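Local coordinates for protein type II 3-hydroxyacyl-CoA dehydrogenase (Thermus thermophilus, PDB 1UAY) that probably catalyses the NAD-dependent oxidation of 3-hydroxyacyl-CoA to 3-oxoacyl-CoA in fatty acid beta-oxidation, as a Rossmann-fold member of the short-chain dehydrogenases, at residues L20-R25 with H219-P224; W114-N119 with W169-V174; A137-Q142 with G228-L233. All blocks are in the same frame, centred on the assembly; numbering follows the deposited sequence.

Contact 1. Residues L20-R25 with H219-P224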
# COMPACT_ATOMS: atom_id res chain seq x y z
N LEU A 20 -31.41 2.29 2.46
CA LEU A 20 -32.48 1.30 2.54
C LEU A 20 -32.11 0.15 3.48
O LEU A 20 -32.95 -0.33 4.23
CB LEU A 20 -32.81 0.76 1.15
CG LEU A 20 -33.48 1.77 0.20
CD1 LEU A 20 -33.60 1.17 -1.20
CD2 LEU A 20 -34.85 2.14 0.74
N ALA A 21 -30.86 -0.28 3.44
CA ALA A 21 -30.41 -1.37 4.30
C ALA A 21 -30.44 -0.93 5.77
O ALA A 21 -30.82 -1.70 6.64
CB ALA A 21 -29.00 -1.80 3.92
N LEU A 22 -30.03 0.31 6.03
CA LEU A 22 -30.04 0.82 7.39
C LEU A 22 -31.47 0.95 7.90
O LEU A 22 -31.75 0.66 9.07
CB LEU A 22 -29.32 2.17 7.44
CG LEU A 22 -27.80 2.09 7.28
CD1 LEU A 22 -27.23 3.47 7.02
CD2 LEU A 22 -27.18 1.47 8.52
N LYS A 23 -32.38 1.37 7.03
CA LYS A 23 -33.78 1.51 7.41
C LYS A 23 -34.33 0.13 7.79
O LYS A 23 -35.02 -0.01 8.80
CB LYS A 23 -34.59 2.10 6.26
CG LYS A 23 -36.06 2.33 6.58
CD LYS A 23 -36.24 3.40 7.65
CE LYS A 23 -37.71 3.58 8.01
NZ LYS A 23 -38.54 3.95 6.84
N ALA A 24 -34.03 -0.87 6.97
CA ALA A 24 -34.51 -2.23 7.23
C ALA A 24 -33.92 -2.78 8.52
O ALA A 24 -34.54 -3.62 9.19
CB ALA A 24 -34.13 -3.14 6.06
N ARG A 25 -32.73 -2.30 8.88
CA ARG A 25 -32.05 -2.73 10.10
C ARG A 25 -32.65 -2.09 11.34
O ARG A 25 -32.37 -2.52 12.46
CB ARG A 25 -30.56 -2.40 10.00
CG ARG A 25 -29.73 -2.81 11.21
CD ARG A 25 -29.62 -4.32 11.34
NE ARG A 25 -28.78 -4.72 12.47
CZ ARG A 25 -29.11 -4.52 13.74
NH1 ARG A 25 -30.25 -3.92 14.06
NH2 ARG A 25 -28.28 -4.90 14.71
N HIS A 219 -21.87 -4.38 7.92
CA HIS A 219 -20.96 -5.20 8.69
C HIS A 219 -19.98 -4.30 9.44
O HIS A 219 -19.64 -4.57 10.60
CB HIS A 219 -20.16 -6.17 7.82
CG HIS A 219 -19.20 -7.00 8.62
ND1 HIS A 219 -19.63 -7.91 9.57
CD2 HIS A 219 -17.85 -6.98 8.69
CE1 HIS A 219 -18.58 -8.40 10.19
NE2 HIS A 219 -17.49 -7.86 9.69
N ILE A 220 -19.51 -3.24 8.80
CA ILE A 220 -18.59 -2.32 9.45
C ILE A 220 -19.25 -1.77 10.72
O ILE A 220 -18.62 -1.70 11.77
CB ILE A 220 -18.20 -1.17 8.51
CG1 ILE A 220 -17.33 -1.71 7.37
CG2 ILE A 220 -17.46 -0.07 9.28
CD1 ILE A 220 -17.14 -0.76 6.21
N LEU A 221 -20.52 -1.41 10.62
CA LEU A 221 -21.22 -0.88 11.79
C LEU A 221 -21.31 -1.89 12.92
O LEU A 221 -21.28 -1.52 14.10
CB LEU A 221 -22.64 -0.43 11.39
CG LEU A 221 -22.73 0.74 10.42
CD1 LEU A 221 -24.19 0.99 10.08
CD2 LEU A 221 -22.09 1.99 11.02
N GLU A 222 -21.41 -3.17 12.57
CA GLU A 222 -21.53 -4.24 13.56
C GLU A 222 -20.23 -4.84 14.07
O GLU A 222 -20.25 -5.68 14.97
CB GLU A 222 -22.40 -5.37 13.01
CG GLU A 222 -23.89 -5.07 12.98
CD GLU A 222 -24.70 -6.24 12.44
OE1 GLU A 222 -25.93 -6.26 12.65
OE2 GLU A 222 -24.10 -7.13 11.80
N ASN A 223 -19.10 -4.44 13.49
CA ASN A 223 -17.81 -4.99 13.90
C ASN A 223 -16.90 -3.92 14.49
O ASN A 223 -16.23 -3.20 13.76
CB ASN A 223 -17.12 -5.65 12.71
CG ASN A 223 -16.01 -6.59 13.13
OD1 ASN A 223 -15.37 -6.39 14.16
ND2 ASN A 223 -15.77 -7.63 12.33
N PRO A 224 -16.85 -3.82 15.82
CA PRO A 224 -16.02 -2.82 16.51
C PRO A 224 -14.55 -2.80 16.13
O PRO A 224 -13.91 -1.75 16.18
CB PRO A 224 -16.22 -3.17 17.99
CG PRO A 224 -17.60 -3.75 18.02
CD PRO A 224 -17.60 -4.63 16.79

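Contact 2. Residues W114-N119 with W169-V174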
# COMPACT_ATOMS: atom_id res chain seq x y z
N TRP A 114 -18.63 16.16 15.54
CA TRP A 114 -18.85 17.16 16.59
C TRP A 114 -20.22 16.96 17.23
O TRP A 114 -20.36 17.02 18.45
CB TRP A 114 -18.72 18.57 16.00
CG TRP A 114 -18.95 19.68 17.00
CD1 TRP A 114 -20.06 20.47 17.11
CD2 TRP A 114 -18.06 20.09 18.05
NE1 TRP A 114 -19.92 21.34 18.17
CE2 TRP A 114 -18.70 21.13 18.76
CE3 TRP A 114 -16.78 19.69 18.46
CZ2 TRP A 114 -18.11 21.77 19.85
CZ3 TRP A 114 -16.20 20.32 19.55
CH2 TRP A 114 -16.86 21.35 20.23
N ALA A 115 -21.23 16.71 16.40
CA ALA A 115 -22.59 16.51 16.89
C ALA A 115 -22.79 15.22 17.69
O ALA A 115 -23.67 15.16 18.56
CB ALA A 115 -23.57 16.54 15.72
N MET A 116 -21.98 14.21 17.41
CA MET A 116 -22.09 12.92 18.08
C MET A 116 -21.19 12.78 19.31
O MET A 116 -21.31 11.82 20.06
CB MET A 116 -21.71 11.78 17.12
CG MET A 116 -22.69 11.50 15.99
SD MET A 116 -22.32 9.94 15.14
CE MET A 116 -20.87 10.40 14.20
N ARG A 117 -20.31 13.76 19.52
CA ARG A 117 -19.33 13.68 20.60
C ARG A 117 -19.83 13.48 22.03
O ARG A 117 -19.08 13.00 22.88
CB ARG A 117 -18.40 14.89 20.55
CG ARG A 117 -18.96 16.15 21.16
CD ARG A 117 -18.01 17.32 20.94
NE ARG A 117 -18.39 18.48 21.73
CZ ARG A 117 -19.50 19.18 21.55
NH1 ARG A 117 -20.36 18.85 20.59
NH2 ARG A 117 -19.77 20.21 22.35
N GLU A 118 -21.08 13.85 22.30
CA GLU A 118 -21.63 13.68 23.64
C GLU A 118 -22.66 12.55 23.70
O GLU A 118 -23.39 12.41 24.68
CB GLU A 118 -22.27 14.98 24.13
CG GLU A 118 -21.31 16.17 24.18
CD GLU A 118 -21.92 17.39 24.83
OE1 GLU A 118 -23.15 17.57 24.72
OE2 GLU A 118 -21.18 18.18 25.45
N ASN A 119 -22.72 11.74 22.64
CA ASN A 119 -23.64 10.62 22.61
C ASN A 119 -23.35 9.63 23.73
O ASN A 119 -22.19 9.35 24.03
CB ASN A 119 -23.50 9.81 21.31
CG ASN A 119 -24.19 10.44 20.12
OD1 ASN A 119 -24.92 11.43 20.24
ND2 ASN A 119 -23.97 9.86 18.96
N TRP A 169 -13.04 9.65 21.42
CA TRP A 169 -14.46 9.95 21.57
C TRP A 169 -15.34 8.74 21.31
O TRP A 169 -16.57 8.84 21.35
CB TRP A 169 -14.88 11.08 20.62
CG TRP A 169 -14.12 12.36 20.79
CD1 TRP A 169 -12.94 12.71 20.20
CD2 TRP A 169 -14.51 13.48 21.60
NE1 TRP A 169 -12.57 13.98 20.59
CE2 TRP A 169 -13.52 14.47 21.45
CE3 TRP A 169 -15.61 13.74 22.43
CZ2 TRP A 169 -13.59 15.71 22.10
CZ3 TRP A 169 -15.68 14.97 23.08
CH2 TRP A 169 -14.67 15.94 22.92
N GLY A 170 -14.72 7.59 21.04
CA GLY A 170 -15.49 6.39 20.77
C GLY A 170 -16.16 6.41 19.40
O GLY A 170 -17.20 5.78 19.20
N ILE A 171 -15.58 7.14 18.46
CA ILE A 171 -16.15 7.21 17.11
C ILE A 171 -15.17 6.59 16.12
O ILE A 171 -14.02 7.01 16.02
CB ILE A 171 -16.45 8.67 16.70
CG1 ILE A 171 -17.52 9.26 17.62
CG2 ILE A 171 -16.93 8.72 15.24
CD1 ILE A 171 -17.70 10.75 17.49
N ARG A 172 -15.63 5.56 15.42
CA ARG A 172 -14.80 4.88 14.43
C ARG A 172 -14.90 5.55 13.07
O ARG A 172 -15.91 6.18 12.75
CB ARG A 172 -15.20 3.41 14.29
CG ARG A 172 -14.84 2.54 15.48
CD ARG A 172 -15.02 1.06 15.15
NE ARG A 172 -16.41 0.61 15.22
CZ ARG A 172 -17.05 -0.00 14.23
NH1 ARG A 172 -16.46 -0.23 13.07
NH2 ARG A 172 -18.30 -0.42 14.42
N VAL A 173 -13.84 5.42 12.28
CA VAL A 173 -13.81 5.97 10.93
C VAL A 173 -13.23 4.90 10.02
O VAL A 173 -12.10 4.45 10.22
CB VAL A 173 -12.94 7.25 10.82
CG1 VAL A 173 -13.00 7.81 9.40
CG2 VAL A 173 -13.41 8.29 11.81
N VAL A 174 -14.03 4.47 9.05
CA VAL A 174 -13.63 3.44 8.10
C VAL A 174 -13.97 3.90 6.70
O VAL A 174 -14.94 4.63 6.50
CB VAL A 174 -14.38 2.12 8.39
CG1 VAL A 174 -14.01 1.06 7.35
CG2 VAL A 174 -14.03 1.62 9.78

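Contact 3. Residues A137-Q142 with G228-L233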
# COMPACT_ATOMS: atom_id res chain seq x y z
N ALA A 137 -9.80 3.82 -7.62
CA ALA A 137 -9.08 4.81 -8.42
C ALA A 137 -8.05 5.54 -7.57
O ALA A 137 -7.13 6.15 -8.10
CB ALA A 137 -10.06 5.80 -9.04
N ALA A 138 -8.22 5.48 -6.25
CA ALA A 138 -7.27 6.12 -5.34
C ALA A 138 -5.95 5.36 -5.38
O ALA A 138 -4.90 5.89 -4.99
CB ALA A 138 -7.83 6.12 -3.92
N PHE A 139 -6.01 4.12 -5.86
CA PHE A 139 -4.83 3.25 -5.93
C PHE A 139 -4.33 2.98 -7.34
O PHE A 139 -3.12 2.96 -7.57
CB PHE A 139 -5.15 1.93 -5.23
CG PHE A 139 -5.60 2.09 -3.81
CD1 PHE A 139 -4.73 2.56 -2.83
CD2 PHE A 139 -6.91 1.79 -3.44
CE1 PHE A 139 -5.15 2.72 -1.51
CE2 PHE A 139 -7.35 1.94 -2.13
CZ PHE A 139 -6.47 2.41 -1.16
N GLU A 140 -5.24 2.74 -8.28
CA GLU A 140 -4.85 2.46 -9.67
C GLU A 140 -5.57 3.38 -10.66
O GLU A 140 -6.19 2.90 -11.61
CB GLU A 140 -5.15 1.00 -10.04
CG GLU A 140 -4.46 -0.06 -9.21
CD GLU A 140 -5.27 -0.48 -8.00
OE1 GLU A 140 -6.51 -0.61 -8.14
OE2 GLU A 140 -4.68 -0.69 -6.92
N GLY A 141 -5.46 4.68 -10.46
CA GLY A 141 -6.13 5.62 -11.35
C GLY A 141 -5.79 5.41 -12.82
O GLY A 141 -4.62 5.28 -13.19
N GLN A 142 -6.81 5.40 -13.66
CA GLN A 142 -6.63 5.22 -15.10
C GLN A 142 -6.38 6.54 -15.80
O GLN A 142 -6.50 7.61 -15.20
CB GLN A 142 -7.87 4.60 -15.74
CG GLN A 142 -8.18 3.19 -15.30
CD GLN A 142 -9.28 2.58 -16.14
OE1 GLN A 142 -10.40 3.09 -16.19
NE2 GLN A 142 -8.96 1.48 -16.83
N GLY A 228 -10.08 2.66 11.06
CA GLY A 228 -8.93 3.29 10.43
C GLY A 228 -8.39 2.55 9.22
O GLY A 228 -7.24 2.75 8.83
N GLU A 229 -9.23 1.72 8.63
CA GLU A 229 -8.86 0.91 7.48
C GLU A 229 -9.66 1.28 6.23
O GLU A 229 -10.75 1.86 6.32
CB GLU A 229 -9.07 -0.58 7.83
CG GLU A 229 -9.20 -1.54 6.64
CD GLU A 229 -7.89 -1.80 5.92
OE1 GLU A 229 -7.07 -0.86 5.80
OE2 GLU A 229 -7.69 -2.95 5.45
N VAL A 230 -9.10 0.95 5.08
CA VAL A 230 -9.74 1.16 3.79
C VAL A 230 -10.01 -0.25 3.27
O VAL A 230 -9.08 -1.04 3.10
CB VAL A 230 -8.82 1.89 2.79
CG1 VAL A 230 -9.48 1.95 1.42
CG2 VAL A 230 -8.53 3.30 3.29
N VAL A 231 -11.28 -0.57 3.03
CA VAL A 231 -11.65 -1.89 2.54
C VAL A 231 -12.03 -1.85 1.07
O VAL A 231 -12.99 -1.18 0.69
CB VAL A 231 -12.86 -2.46 3.32
CG1 VAL A 231 -13.17 -3.87 2.84
CG2 VAL A 231 -12.56 -2.45 4.81
N ARG A 232 -11.26 -2.55 0.24
CA ARG A 232 -11.53 -2.61 -1.19
C ARG A 232 -12.67 -3.59 -1.44
O ARG A 232 -12.64 -4.73 -0.97
CB ARG A 232 -10.29 -3.07 -1.97
CG ARG A 232 -9.08 -2.15 -1.85
CD ARG A 232 -7.90 -2.62 -2.71
NE ARG A 232 -8.24 -2.66 -4.13
CZ ARG A 232 -7.50 -2.13 -5.10
NH1 ARG A 232 -6.37 -1.51 -4.81
NH2 ARG A 232 -7.90 -2.22 -6.36
N LEU A 233 -13.68 -3.14 -2.17
CA LEU A 233 -14.84 -3.97 -2.51
C LEU A 233 -14.84 -3.88 -4.03
O LEU A 233 -15.55 -3.06 -4.62
CB LEU A 233 -16.12 -3.34 -1.94
CG LEU A 233 -17.40 -4.15 -2.10
CD1 LEU A 233 -17.28 -5.48 -1.37
CD2 LEU A 233 -18.57 -3.35 -1.56

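Contact 1. Residues L20-R25 with H219-P224
Leu22 overlaps Leu221 at the ends of the two side chains, where CD2 of Leu22 comes to 3.4 Å from CD1 of Leu221, tighter than an ordinary methyl contact. The pair joins two helices on one side of the parallel sheet of the Rossmann fold: helix 13-25, which follows the first strand, and the end of helix 210-222, which leads toward the last one. The backbones stay well apart, with CA of Leu22 and CA of Leu221 10.0 Å from each other, so branched leucine tips suit the place: they span the distance and meet at about a right angle. Both leucines are buried. Leu221 also rests on Val129 of strand 128-133, while Leu22 touches Leu218 of helix 210-222, which extends the apolar seam along the helix.

At the surface the seam is closed by a salt bridge between Arg25 and Glu222. The two side chains reach for each other from opposite directions. Glu222 is extended beyond CG, whereas the arginine sets out with CG opposite its own backbone nitrogen and then bends at chi2 (68°), which turns the edge of its guanidinium to the acid. A single carboxylate oxygen serves both N-H groups of that edge. It lies in the guanidinium plane, but the carboxylate itself is twisted by 66°, and the approach is on its anti side. The bond from Arg25 NE to Glu222 OE1 is 3.2 Å long, with an N-H...O angle of 159°; the companion from Arg25 NH2 to Glu222 OE1, at 3.4 Å, is weak.

Contact 2. Residues W114-N119 with W169-V174
Arg117, Trp169 and Ile171 carry this contact, which sets the end of helix 91-116 beside the start of strand 171-178 in the Rossmann fold. The methylenes of Arg117 run alongside the indole of Trp169, both side chains pointing the same way. CB of Arg117 is 3.6 Å from CE3 of Trp169, and farther out CD of Arg117 lies 3.9 Å from CZ3 of Trp169. A long aliphatic chain suits this place because it can lie against the six-membered ring of the indole while carrying its charge beyond it. Leu83 of the third subunit packs on both residues, so the pair also forms part of a surface between subunits.

Deeper in, Ile171 aims its CD1 at the last helical turn, reaching CB of Met116 at 4.2 Å. This isoleucine also touches Ile130 of the neighbouring strand and Leu166 of helix 146-166, and a branched apolar chain fills that buried position well. Gly170, between the tryptophan and the strand, has positive phi and is the C-prime residue of a Schellman motif that ends helix 146-166.

Arg117 has CG wedged between its backbone nitrogen and carbonyl carbon (chi1 81°), and its chain then runs extended to NE. The guanidinium lies with one face under CZ2 of Trp114, and NH1 of Arg117 donates a 2.8 Å hydrogen bond to O of Trp114, approaching from above the carbonyl plane.

Contact 3. Residues A137-Q142 with G228-L233
The weakly bonded helical turn 137-140 faces strand 230-233, the outermost strand of the chain's own sheet, at a distance, CA of Phe139 and CA of Arg232 lying 10.1 Å apart, so long side chains must bridge the space between the backbones. Arg232 does most of this. Its chain bends at chi3 (61°) and presents the end of the guanidinium to Glu140, which comes from the opposite direction. The grip is two-pronged and end-on: NH2 of Arg232 binds OE1 of Glu140 at 2.8 Å, and NH1 of Arg232 binds OE2 of Glu140, also at 2.8 Å. The second bond is nearly straight, 169° at the hydrogen, and uses the syn lone pair of OE2. The two flat groups are nearly coplanar, which lets both N-H groups point at an oxygen.

Phe139 slides past the arginine in the opposite sense, with its CD2 3.6 Å from NH1 of Arg232. The far end of its ring meets Val230, whose CG1 sits in the ring plane at the edge, 4.0 Å from CZ of Phe139. A compact beta-branched valine suits a strand position at the rim of the ring, and Val230 is also backed by Val156 of helix 146-166.

In this Rossmann-type fold the turn follows strand 128-133. Ala137 and Ala138 touch Tyr148 and Lys152, which stand in the Tyr-x-x-x-Lys spacing of short-chain dehydrogenases. On the strand, N of Arg232 binds Glu229 of the second subunit.

NE of Arg232 is engaged in turn by Asp234. With two carboxylates taking up all three of its nitrogens, the buried guanidinium is held flat and its rotation fixed. The positive charges of Arg232 and the nearby Arg238 probably both favour ionised Glu140, while the carboxylates of Glu140 and Asp234 would offset the closeness of the two arginines.

From the N terminus the chain passes 20-25, then 114-119 and 137-142, before any contact closes. Contact 2 closes first, when 169-174 returns to 114-119; contact 1 closes at 219-224 and encloses contact 2 entirely. Contact 3, opened at 137-142, closes last at 228-233 and crosses both of the others. Contact 1 ties two helices on one side of the sheet, contact 2 a helix end to strand 171-178, and contact 3 a short helical turn to that strand's outermost neighbour within the chain. Probable hydrogen bonds join them: Arg172 NH1 reaches Ile220 O at 2.9 Å, and Val173 O receives Gly228 N at 2.8 Å, just ahead of strand 230-233.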